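Salicylaldehyde dehydrogenase NahF (Pseudomonas putida, PDB 4JZ6) probably catalyses the NAD+-dependent oxidation of salicylaldehyde to salicylate, a step of naphthalene degradation, as a member of the aldehyde dehydrogenase family. Local coordinates at residues A[51-63]-A[218-232]. Sequence-based numbering, arbitrary orientation.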
loop_
_atom_site.group_PDB
_atom_site.type_symbol
_atom_site.label_atom_id
_atom_site.label_comp_id
_atom_site.label_asym_id
_atom_site.label_seq_id
_atom_site.Cartn_x
_atom_site.Cartn_y
_atom_site.Cartn_z
ATOM N N SER A 51 23.906 9.628 -23.301
ATOM C CA SER A 51 23.955 9.369 -21.864
ATOM C C SER A 51 24.754 8.111 -21.526
ATOM O O SER A 51 24.826 7.178 -22.326
ATOM C CB SER A 51 22.536 9.270 -21.291
ATOM O OG SER A 51 22.545 8.982 -19.898
ATOM N N ALA A 52 25.366 8.102 -20.345
ATOM C CA ALA A 52 26.009 6.900 -19.830
ATOM C C ALA A 52 24.954 5.807 -19.693
ATOM O O ALA A 52 23.843 6.065 -19.236
ATOM C CB ALA A 52 26.663 7.181 -18.490
ATOM N N ASN A 53 25.296 4.593 -20.113
ATOM C CA ASN A 53 24.346 3.489 -20.097
ATOM C C ASN A 53 24.603 2.568 -18.918
ATOM O O ASN A 53 25.408 1.648 -19.016
ATOM C CB ASN A 53 24.427 2.705 -21.406
ATOM C CG ASN A 53 23.187 1.870 -21.667
ATOM O OD1 ASN A 53 22.190 1.964 -20.946
ATOM N ND2 ASN A 53 23.239 1.056 -22.716
ATOM N N ALA A 54 23.912 2.822 -17.810
ATOM C CA ALA A 54 24.137 2.097 -16.563
ATOM C C ALA A 54 24.031 0.589 -16.723
ATOM O O ALA A 54 23.265 0.092 -17.544
ATOM C CB ALA A 54 23.166 2.575 -15.498
ATOM N N THR A 55 24.821 -0.130 -15.940
ATOM C CA THR A 55 24.715 -1.578 -15.876
ATOM C C THR A 55 24.071 -1.957 -14.555
ATOM O O THR A 55 23.841 -1.097 -13.701
ATOM C CB THR A 55 26.085 -2.258 -15.941
ATOM O OG1 THR A 55 26.869 -1.859 -14.809
ATOM C CG2 THR A 55 26.803 -1.887 -17.226
ATOM N N VAL A 56 23.783 -3.244 -14.395
ATOM C CA VAL A 56 23.271 -3.758 -13.134
ATOM C C VAL A 56 24.277 -3.464 -12.030
ATOM O O VAL A 56 23.900 -3.075 -10.919
ATOM C CB VAL A 56 23.010 -5.269 -13.218
ATOM C CG1 VAL A 56 22.781 -5.851 -11.834
ATOM C CG2 VAL A 56 21.822 -5.539 -14.119
ATOM N N THR A 57 25.559 -3.625 -12.354
ATOM C CA THR A 57 26.630 -3.316 -11.419
ATOM C C THR A 57 26.523 -1.883 -10.912
ATOM O O THR A 57 26.650 -1.638 -9.713
ATOM C CB THR A 57 28.023 -3.526 -12.049
ATOM O OG1 THR A 57 28.145 -4.875 -12.520
ATOM C CG2 THR A 57 29.109 -3.256 -11.021
ATOM N N ASP A 58 26.281 -0.943 -11.826
ATOM C CA ASP A 58 26.116 0.464 -11.455
ATOM C C ASP A 58 24.924 0.638 -10.524
ATOM O O ASP A 58 24.969 1.420 -9.574
ATOM C CB ASP A 58 25.940 1.356 -12.691
ATOM C CG ASP A 58 27.198 1.431 -13.550
ATOM O OD1 ASP A 58 28.218 1.991 -13.084
ATOM O OD2 ASP A 58 27.164 0.946 -14.702
ATOM N N ALA A 59 23.859 -0.107 -10.796
ATOM C CA ALA A 59 22.643 -0.003 -10.006
ATOM C C ALA A 59 22.866 -0.465 -8.567
ATOM O O ALA A 59 22.351 0.136 -7.625
ATOM C CB ALA A 59 21.522 -0.794 -10.657
ATOM N N ILE A 60 23.633 -1.534 -8.398
ATOM C CA ILE A 60 23.906 -2.039 -7.062
ATOM C C ILE A 60 24.801 -1.056 -6.304
ATOM O O ILE A 60 24.620 -0.838 -5.100
ATOM C CB ILE A 60 24.547 -3.441 -7.101
ATOM C CG1 ILE A 60 23.643 -4.414 -7.863
ATOM C CG2 ILE A 60 24.798 -3.951 -5.703
ATOM C CD1 ILE A 60 22.210 -4.410 -7.380
ATOM N N LYS A 61 25.751 -0.458 -7.021
ATOM C CA LYS A 61 26.624 0.563 -6.449
ATOM C C LYS A 61 25.790 1.741 -5.965
ATOM O O LYS A 61 26.086 2.343 -4.929
ATOM C CB LYS A 61 27.643 1.046 -7.483
ATOM C CG LYS A 61 29.088 0.794 -7.094
ATOM C CD LYS A 61 29.485 -0.653 -7.348
ATOM C CE LYS A 61 30.891 -0.957 -6.827
ATOM N NZ LYS A 61 30.919 -1.227 -5.356
ATOM N N ALA A 62 24.743 2.056 -6.723
ATOM C CA ALA A 62 23.838 3.147 -6.385
ATOM C C ALA A 62 23.057 2.840 -5.109
ATOM O O ALA A 62 22.876 3.708 -4.250
ATOM C CB ALA A 62 22.885 3.419 -7.542
ATOM N N ALA A 63 22.595 1.603 -4.985
ATOM C CA ALA A 63 21.829 1.205 -3.815
ATOM C C ALA A 63 22.708 1.208 -2.572
ATOM O O ALA A 63 22.302 1.688 -1.507
ATOM C CB ALA A 63 21.219 -0.161 -4.026
ATOM N N LEU A 218 20.367 7.088 -12.063
ATOM C CA LEU A 218 20.654 6.059 -13.049
ATOM C C LEU A 218 19.774 6.237 -14.275
ATOM O O LEU A 218 18.592 6.579 -14.165
ATOM C CB LEU A 218 20.402 4.673 -12.467
ATOM C CG LEU A 218 21.250 4.209 -11.289
ATOM C CD1 LEU A 218 20.599 2.987 -10.684
ATOM C CD2 LEU A 218 22.658 3.897 -11.742
ATOM N N ASN A 219 20.358 6.008 -15.445
ATOM C CA ASN A 219 19.597 5.961 -16.680
ATOM C C ASN A 219 20.182 4.888 -17.582
ATOM O O ASN A 219 21.344 4.505 -17.424
ATOM C CB ASN A 219 19.603 7.319 -17.376
ATOM C CG ASN A 219 18.294 7.614 -18.073
ATOM O OD1 ASN A 219 17.596 6.699 -18.511
ATOM N ND2 ASN A 219 17.944 8.896 -18.169
ATOM N N SER A 220 19.379 4.387 -18.513
ATOM C CA SER A 220 19.838 3.323 -19.394
ATOM C C SER A 220 19.017 3.238 -20.671
ATOM O O SER A 220 17.940 3.824 -20.778
ATOM C CB SER A 220 19.782 1.976 -18.674
ATOM O OG SER A 220 18.445 1.645 -18.327
ATOM N N SER A 221 19.536 2.503 -21.643
ATOM C CA SER A 221 18.757 2.153 -22.816
ATOM C C SER A 221 17.611 1.264 -22.353
ATOM O O SER A 221 17.752 0.527 -21.371
ATOM C CB SER A 221 19.635 1.426 -23.836
ATOM O OG SER A 221 20.414 0.420 -23.212
ATOM N N PRO A 222 16.468 1.332 -23.050
ATOM C CA PRO A 222 15.274 0.597 -22.614
ATOM C C PRO A 222 15.468 -0.920 -22.585
ATOM O O PRO A 222 14.724 -1.601 -21.885
ATOM C CB PRO A 222 14.219 0.987 -23.659
ATOM C CG PRO A 222 15.001 1.417 -24.851
ATOM C CD PRO A 222 16.235 2.071 -24.304
ATOM N N ASP A 223 16.451 -1.434 -23.320
ATOM C CA ASP A 223 16.715 -2.869 -23.338
ATOM C C ASP A 223 17.282 -3.339 -21.997
ATOM O O ASP A 223 17.293 -4.540 -21.706
ATOM C CB ASP A 223 17.669 -3.241 -24.483
ATOM C CG ASP A 223 19.116 -2.860 -24.195
ATOM O OD1 ASP A 223 19.437 -1.657 -24.276
ATOM O OD2 ASP A 223 19.937 -3.758 -23.899
ATOM N N ARG A 224 17.740 -2.383 -21.187
ATOM C CA ARG A 224 18.366 -2.685 -19.903
ATOM C C ARG A 224 17.444 -2.393 -18.728
ATOM O O ARG A 224 17.631 -2.952 -17.649
ATOM C CB ARG A 224 19.660 -1.884 -19.729
ATOM C CG ARG A 224 20.755 -2.212 -20.729
ATOM C CD ARG A 224 22.066 -1.549 -20.334
ATOM N NE ARG A 224 23.145 -1.875 -21.262
ATOM C CZ ARG A 224 24.420 -1.543 -21.076
ATOM N NH1 ARG A 224 24.784 -0.875 -19.987
ATOM N NH2 ARG A 224 25.333 -1.883 -21.977
ATOM N N SER A 225 16.462 -1.513 -18.943
ATOM C CA SER A 225 15.543 -1.075 -17.882
ATOM C C SER A 225 14.961 -2.203 -17.024
ATOM O O SER A 225 15.073 -2.146 -15.797
ATOM C CB SER A 225 14.415 -0.184 -18.428
ATOM O OG SER A 225 14.895 1.101 -18.773
ATOM N N PRO A 226 14.348 -3.228 -17.656
ATOM C CA PRO A 226 13.767 -4.295 -16.835
ATOM C C PRO A 226 14.753 -4.927 -15.858
ATOM O O PRO A 226 14.442 -5.019 -14.672
ATOM C CB PRO A 226 13.302 -5.330 -17.870
ATOM C CG PRO A 226 13.944 -4.932 -19.158
ATOM C CD PRO A 226 14.091 -3.458 -19.088
ATOM N N GLU A 227 15.925 -5.334 -16.334
ATOM C CA GLU A 227 16.872 -6.029 -15.465
ATOM C C GLU A 227 17.500 -5.116 -14.413
ATOM O O GLU A 227 17.839 -5.564 -13.318
ATOM C CB GLU A 227 17.953 -6.737 -16.281
ATOM C CG GLU A 227 18.918 -5.815 -16.986
ATOM C CD GLU A 227 20.040 -6.580 -17.643
ATOM O OE1 GLU A 227 20.672 -6.034 -18.578
ATOM O OE2 GLU A 227 20.288 -7.732 -17.218
ATOM N N ILE A 228 17.658 -3.841 -14.748
ATOM C CA ILE A 228 18.142 -2.864 -13.783
ATOM C C ILE A 228 17.098 -2.693 -12.688
ATOM O O ILE A 228 17.429 -2.627 -11.504
ATOM C CB ILE A 228 18.474 -1.512 -14.456
ATOM C CG1 ILE A 228 19.812 -1.617 -15.193
ATOM C CG2 ILE A 228 18.519 -0.383 -13.434
ATOM C CD1 ILE A 228 20.166 -0.396 -15.995
ATOM N N ALA A 229 15.831 -2.649 -13.091
ATOM C CA ALA A 229 14.735 -2.568 -12.136
ATOM C C ALA A 229 14.681 -3.820 -11.254
ATOM O O ALA A 229 14.587 -3.717 -10.027
ATOM C CB ALA A 229 13.423 -2.357 -12.854
ATOM N N ASP A 230 14.757 -4.993 -11.882
ATOM C CA ASP A 230 14.724 -6.264 -11.156
ATOM C C ASP A 230 15.820 -6.341 -10.104
ATOM O O ASP A 230 15.583 -6.794 -8.985
ATOM C CB ASP A 230 14.868 -7.452 -12.110
ATOM C CG ASP A 230 13.716 -7.561 -13.091
ATOM O OD1 ASP A 230 12.624 -7.020 -12.811
ATOM O OD2 ASP A 230 13.904 -8.201 -14.148
ATOM N N ALA A 231 17.020 -5.895 -10.468
ATOM C CA ALA A 231 18.163 -5.932 -9.558
ATOM C C ALA A 231 17.949 -5.028 -8.348
ATOM O O ALA A 231 18.302 -5.380 -7.217
ATOM C CB ALA A 231 19.424 -5.537 -10.286
ATOM N N LEU A 232 17.372 -3.856 -8.596
ATOM C CA LEU A 232 17.111 -2.901 -7.531
ATOM C C LEU A 232 15.978 -3.364 -6.607
ATOM O O LEU A 232 16.052 -3.211 -5.387
ATOM C CB LEU A 232 16.831 -1.522 -8.128
ATOM C CG LEU A 232 18.092 -0.903 -8.741
ATOM C CD1 LEU A 232 17.753 0.169 -9.760
ATOM C CD2 LEU A 232 18.990 -0.335 -7.646
#
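At the outer edge of the mostly parallel sheet of an aldehyde dehydrogenase's Rossmann-like NAD-binding domain, Asn53 grips Ser221 with both ends of its amide. Ser221 N donates to Asn53 OD1 at 2.8 Å, from above the carbonyl plane, while Asn53 ND2 gives a more bent bond to Ser221 OG at 2.9 Å. Asparagine suits this buried position because one short, flat group offers both an acceptor and a donor; with CG anti to the backbone N (chi1 -160°), that group reaches across to the serine. Ser221 OG in turn donates a hydrogen bond to Asp223 OD1.

The same amide stacks on the guanidinium of Arg224, their planes 16° apart and ND2 over the centre of the guanidinium face. At its edge, Arg224 NH1 donates to Ala54 O (3.0 Å), in the guanidinium plane but well above that of the carbonyl. An extended chain from CG to NE gives the arginine its reach, and NH2 forms a salt bridge with Asp33. Next to this, Ala54 N bonds Asn219 O at 3.1 Å.

Strand 215-218 is the border strand of this sheet, and from its end Leu218 reaches over: CD1 packs on Ala59 and Ala62 of helix 56-73, and CD2 on Ala54 just ahead of it. The helix starts with a capping box, Asp58 N to Thr55 OG1 and Thr55 N to Asp58 OD2; Ser32 also binds both side chains.

Helices 56-63 and 225-232 run at 34° to each other, with axes 9.2 Å apart. Alanines suit the interface, where larger side chains of the partner pack against their methyls: Ala59 CB fits among Leu218, Ile228 and Leu232, lying 3.9 Å from Leu232 CG, and Ala231 CB receives Val56 CG1 at 3.7 Å, with Ile60 CD1 beside it.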